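Type VI immunity protein Atu4351 (Agrobacterium fabrum, PDB 6ITW) probably protects the bacterium from its own type VI secretion toxin, as the immunity half of an effector–immunity pair. Local coordinates at residues 146-158 against 179-191. Numbering follows the deposited sequence.
Sequences APDEKGKLMFNRL and LGGQLTVENMRPV
The guanidinium of R157 carries V185 CG1 over one face, displaced from the middle of the group, with NH1 to CG1 3.3 Å, while D148 and the carbonyl oxygens of K152 and L153 lie level with the plane around its periphery. This places the side chain between the type I beta turn D148–G151 and the 3-10 segment 185-187, in the C-terminal region of this Tdi1 immunity protein. The bend at chi3 (-80°) turns the group back on its own segment, where NH2 forms a salt bridge with D148 OD2 (3.0 Å) and a nearly straight bond to L153 O (169° at the hydrogen). OD2 is met from well above its carboxylate plane, whereas both partners stay within 9° of the guanidinium plane; the two bonds should help fix the orientation of the whole guanidinium. The other carboxylate oxygen, OD1, accepts K152 N, just past the turn, adding to the backbone bond from D148 N to K152 O.

Next to these polar contacts, L158 and the selenomethionines M154 and M188 pack with V185. L158 CD2 reaches both V185 CB and M188 CB at 3.7 Å; the M154 and M188 side chains cross at about a right angle, SE of M154 4.0 Å from CG of M188. Through Y171 and M188, L158 links helix 155-162 to the two-stranded sheet 169-173/188-192, and it also touches F92 in a loop. In the D148–G151 turn, E149 N donates to the O of L183 (2.8 Å), the residue at the centre of an inverse gamma turn; L183 N returns a weak bond to E149 OE2. One water completes the join, donating to D148 OD2 and accepting from R157 NH1 and, at 2.9 Å, from V185 N.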
loop_
_atom_site.group_PDB
_atom_site.type_symbol
_atom_site.label_atom_id
_atom_site.label_comp_id
_atom_site.label_asym_id
_atom_site.label_seq_id
_atom_site.Cartn_x
_atom_site.Cartn_y
_atom_site.Cartn_z
ATOM N N ALA A 146 4.154 -8.319 8.837
ATOM C CA ALA A 146 5.341 -7.559 9.203
ATOM C C ALA A 146 6.056 -8.316 10.309
ATOM O O ALA A 146 5.483 -8.523 11.389
ATOM C CB ALA A 146 4.982 -6.133 9.649
ATOM N N PRO A 147 7.281 -8.775 10.067
ATOM C CA PRO A 147 8.017 -9.513 11.103
ATOM C C PRO A 147 8.515 -8.585 12.201
ATOM O O PRO A 147 8.850 -7.421 11.963
ATOM C CB PRO A 147 9.188 -10.128 10.331
ATOM C CG PRO A 147 9.411 -9.158 9.175
ATOM C CD PRO A 147 8.031 -8.671 8.801
ATOM N N ASP A 148 8.552 -9.111 13.424
ATOM C CA ASP A 148 9.206 -8.401 14.520
ATOM C C ASP A 148 10.734 -8.594 14.434
ATOM O O ASP A 148 11.275 -9.141 13.462
ATOM C CB ASP A 148 8.637 -8.864 15.858
ATOM C CG ASP A 148 8.887 -10.354 16.131
ATOM O OD1 ASP A 148 9.724 -11.021 15.459
ATOM O OD2 ASP A 148 8.215 -10.869 17.033
ATOM N N GLU A 149 11.446 -8.153 15.478
ATOM C CA GLU A 149 12.906 -8.226 15.487
ATOM C C GLU A 149 13.416 -9.657 15.464
ATOM O O GLU A 149 14.516 -9.902 14.957
ATOM C CB GLU A 149 13.464 -7.515 16.706
ATOM C CG GLU A 149 13.332 -6.034 16.594
ATOM C CD GLU A 149 13.991 -5.311 17.735
ATOM O OE1 GLU A 149 14.450 -5.982 18.696
ATOM O OE2 GLU A 149 14.038 -4.062 17.657
ATOM N N LYS A 150 12.647 -10.607 15.998
ATOM C CA LYS A 150 13.012 -12.017 15.942
ATOM C C LYS A 150 12.502 -12.716 14.677
ATOM O O LYS A 150 12.470 -13.950 14.630
ATOM C CB LYS A 150 12.506 -12.741 17.191
ATOM C CG LYS A 150 12.983 -12.115 18.523
ATOM C CD LYS A 150 12.455 -12.890 19.731
ATOM C CE LYS A 150 13.061 -12.378 21.040
ATOM N NZ LYS A 150 12.620 -13.186 22.226
ATOM N N GLY A 151 12.119 -11.965 13.648
ATOM C CA GLY A 151 11.676 -12.561 12.397
ATOM C C GLY A 151 10.267 -13.134 12.405
ATOM O O GLY A 151 9.831 -13.689 11.387
ATOM N N LYS A 152 9.535 -13.001 13.498
ATOM C CA LYS A 152 8.244 -13.645 13.666
ATOM C C LYS A 152 7.117 -12.675 13.307
ATOM O O LYS A 152 7.094 -11.533 13.780
ATOM C CB LYS A 152 8.130 -14.157 15.106
ATOM C CG LYS A 152 6.729 -14.300 15.658
ATOM C CD LYS A 152 5.880 -15.354 14.944
ATOM C CE LYS A 152 4.510 -15.476 15.609
ATOM N NZ LYS A 152 4.660 -15.600 17.095
ATOM N N LEU A 153 6.192 -13.134 12.466
ATOM C CA LEU A 153 5.117 -12.278 11.974
ATOM C C LEU A 153 4.279 -11.711 13.121
ATOM O O LEU A 153 4.108 -12.340 14.170
ATOM C CB LEU A 153 4.252 -13.067 11.001
ATOM C CG LEU A 153 5.081 -13.548 9.797
ATOM C CD1 LEU A 153 4.225 -14.266 8.779
ATOM C CD2 LEU A 153 5.769 -12.380 9.134
HETATM N N MSE A 154 3.773 -10.488 12.929
HETATM C CA MSE A 154 3.074 -9.795 14.018
HETATM C C MSE A 154 1.540 -9.687 13.893
HETATM O O MSE A 154 0.872 -9.413 14.904
HETATM C CB MSE A 154 3.632 -8.373 14.202
HETATM C CG MSE A 154 5.059 -8.307 14.657
HETATM SE SE MSE A 154 5.534 -6.479 15.210
HETATM C CE MSE A 154 5.767 -5.696 13.451
ATOM N N PHE A 155 0.970 -9.885 12.693
ATOM C CA PHE A 155 -0.446 -9.537 12.512
ATOM C C PHE A 155 -1.362 -10.286 13.485
ATOM O O PHE A 155 -2.170 -9.663 14.185
ATOM C CB PHE A 155 -0.925 -9.780 11.081
ATOM C CG PHE A 155 -2.393 -9.441 10.898
ATOM C CD1 PHE A 155 -2.806 -8.112 10.831
ATOM C CD2 PHE A 155 -3.360 -10.440 10.849
ATOM C CE1 PHE A 155 -4.156 -7.783 10.684
ATOM C CE2 PHE A 155 -4.712 -10.116 10.704
ATOM C CZ PHE A 155 -5.110 -8.791 10.618
ATOM N N ASN A 156 -1.263 -11.620 13.539
ATOM C CA ASN A 156 -2.206 -12.400 14.352
ATOM C C ASN A 156 -2.170 -11.987 15.818
ATOM O O ASN A 156 -3.221 -11.779 16.441
ATOM C CB ASN A 156 -1.918 -13.888 14.211
ATOM C CG ASN A 156 -2.300 -14.412 12.846
ATOM O OD1 ASN A 156 -3.035 -13.760 12.104
ATOM N ND2 ASN A 156 -1.789 -15.579 12.496
ATOM N N ARG A 157 -0.973 -11.834 16.385
ATOM C CA ARG A 157 -0.892 -11.383 17.771
ATOM C C ARG A 157 -1.461 -9.978 17.930
ATOM O O ARG A 157 -2.115 -9.675 18.938
ATOM C CB ARG A 157 0.554 -11.447 18.264
ATOM C CG ARG A 157 1.106 -12.867 18.403
ATOM C CD ARG A 157 2.575 -12.847 18.843
ATOM N NE ARG A 157 3.453 -12.581 17.711
ATOM C CZ ARG A 157 4.644 -11.993 17.798
ATOM N NH1 ARG A 157 5.113 -11.589 18.972
ATOM N NH2 ARG A 157 5.358 -11.788 16.701
ATOM N N LEU A 158 -1.239 -9.100 16.944
ATOM C CA LEU A 158 -1.760 -7.743 17.080
ATOM C C LEU A 158 -3.281 -7.723 16.955
ATOM O O LEU A 158 -3.961 -7.008 17.700
ATOM C CB LEU A 158 -1.106 -6.822 16.054
ATOM C CG LEU A 158 0.384 -6.530 16.259
ATOM C CD1 LEU A 158 0.829 -5.581 15.173
ATOM C CD2 LEU A 158 0.715 -5.959 17.677
ATOM N N LEU A 179 14.553 5.601 16.391
ATOM C CA LEU A 179 14.818 6.390 17.588
ATOM C C LEU A 179 15.221 5.509 18.761
ATOM O O LEU A 179 15.406 6.008 19.879
ATOM C CB LEU A 179 13.579 7.221 17.960
ATOM C CG LEU A 179 12.919 7.947 16.775
ATOM C CD1 LEU A 179 11.583 8.607 17.152
ATOM C CD2 LEU A 179 13.869 8.986 16.176
ATOM N N GLY A 180 15.363 4.213 18.541
ATOM C CA GLY A 180 15.611 3.280 19.615
ATOM C C GLY A 180 14.429 2.387 19.917
ATOM O O GLY A 180 14.561 1.484 20.748
ATOM N N GLY A 181 13.288 2.590 19.249
ATOM C CA GLY A 181 12.124 1.772 19.508
ATOM C C GLY A 181 12.309 0.349 19.033
ATOM O O GLY A 181 13.140 0.053 18.180
ATOM N N GLN A 182 11.518 -0.554 19.609
ATOM C CA GLN A 182 11.567 -1.967 19.251
ATOM C C GLN A 182 10.505 -2.296 18.217
ATOM O O GLN A 182 9.356 -1.856 18.323
ATOM C CB GLN A 182 11.349 -2.862 20.464
ATOM C CG GLN A 182 12.459 -2.807 21.486
ATOM C CD GLN A 182 12.161 -3.710 22.654
ATOM O OE1 GLN A 182 11.383 -3.352 23.539
ATOM N NE2 GLN A 182 12.757 -4.904 22.654
ATOM N N LEU A 183 10.903 -3.074 17.219
ATOM C CA LEU A 183 9.966 -3.725 16.314
ATOM C C LEU A 183 9.493 -5.009 16.999
ATOM O O LEU A 183 9.971 -6.112 16.729
ATOM C CB LEU A 183 10.638 -3.996 14.982
ATOM C CG LEU A 183 9.808 -3.914 13.712
ATOM C CD1 LEU A 183 9.329 -2.487 13.518
ATOM C CD2 LEU A 183 10.645 -4.402 12.533
ATOM N N THR A 184 8.578 -4.840 17.957
ATOM C CA THR A 184 7.927 -5.937 18.665
ATOM C C THR A 184 6.459 -5.578 18.877
ATOM O O THR A 184 6.081 -4.402 18.867
ATOM C CB THR A 184 8.580 -6.240 20.035
ATOM O OG1 THR A 184 8.564 -5.061 20.846
ATOM C CG2 THR A 184 10.012 -6.715 19.872
ATOM N N VAL A 185 5.634 -6.611 19.090
ATOM C CA VAL A 185 4.192 -6.410 19.272
ATOM C C VAL A 185 3.909 -5.471 20.432
ATOM O O VAL A 185 2.965 -4.679 20.376
ATOM C CB VAL A 185 3.458 -7.760 19.454
ATOM C CG1 VAL A 185 3.719 -8.672 18.266
ATOM C CG2 VAL A 185 3.857 -8.436 20.748
ATOM N N GLU A 186 4.740 -5.503 21.478
ATOM C CA GLU A 186 4.492 -4.657 22.642
ATOM C C GLU A 186 4.574 -3.176 22.297
ATOM O O GLU A 186 3.917 -2.358 22.948
ATOM C CB GLU A 186 5.487 -4.987 23.761
ATOM C CG GLU A 186 5.348 -6.382 24.384
ATOM C CD GLU A 186 5.946 -7.511 23.521
ATOM O OE1 GLU A 186 6.624 -7.219 22.499
ATOM O OE2 GLU A 186 5.722 -8.697 23.872
ATOM N N ASN A 187 5.376 -2.806 21.293
ATOM C CA ASN A 187 5.556 -1.405 20.923
ATOM C C ASN A 187 4.583 -0.956 19.827
ATOM O O ASN A 187 4.650 0.194 19.378
ATOM C CB ASN A 187 7.017 -1.185 20.491
ATOM C CG ASN A 187 7.362 0.281 20.236
ATOM O OD1 ASN A 187 6.932 1.184 20.964
ATOM N ND2 ASN A 187 8.146 0.521 19.178
HETATM N N MSE A 188 3.687 -1.831 19.384
HETATM C CA MSE A 188 2.728 -1.486 18.338
HETATM C C MSE A 188 1.380 -0.985 18.922
HETATM O O MSE A 188 0.917 -1.482 19.954
HETATM C CB MSE A 188 2.498 -2.703 17.447
HETATM C CG MSE A 188 3.778 -3.328 16.873
HETATM SE SE MSE A 188 4.794 -2.109 15.720
HETATM C CE MSE A 188 3.708 -2.209 14.093
ATOM N N ARG A 189 0.755 -0.014 18.262
ATOM C CA ARG A 189 -0.529 0.538 18.674
ATOM C C ARG A 189 -1.397 0.808 17.451
ATOM O O ARG A 189 -0.874 1.120 16.376
ATOM C CB ARG A 189 -0.377 1.859 19.441
ATOM C CG ARG A 189 0.545 1.827 20.598
ATOM C CD ARG A 189 -0.085 1.147 21.791
ATOM N NE ARG A 189 0.647 1.544 22.984
ATOM C CZ ARG A 189 1.741 0.921 23.404
ATOM N NH1 ARG A 189 2.185 -0.129 22.724
ATOM N NH2 ARG A 189 2.376 1.339 24.497
ATOM N N PRO A 190 -2.721 0.725 17.593
ATOM C CA PRO A 190 -3.615 1.149 16.497
ATOM C C PRO A 190 -3.717 2.670 16.463
ATOM O O PRO A 190 -3.916 3.309 17.499
ATOM C CB PRO A 190 -4.960 0.503 16.860
ATOM C CG PRO A 190 -4.915 0.357 18.387
ATOM C CD PRO A 190 -3.454 0.239 18.780
ATOM N N VAL A 191 -3.535 3.259 15.275
ATOM C CA VAL A 191 -3.504 4.712 15.117
ATOM C C VAL A 191 -4.205 5.108 13.818
ATOM O O VAL A 191 -4.404 4.297 12.912
ATOM C CB VAL A 191 -2.065 5.303 15.098
ATOM C CG1 VAL A 191 -1.328 5.039 16.384
ATOM C CG2 VAL A 191 -1.286 4.733 13.923
HETATM O O HOH W 1 7.242 -9.072 18.956
#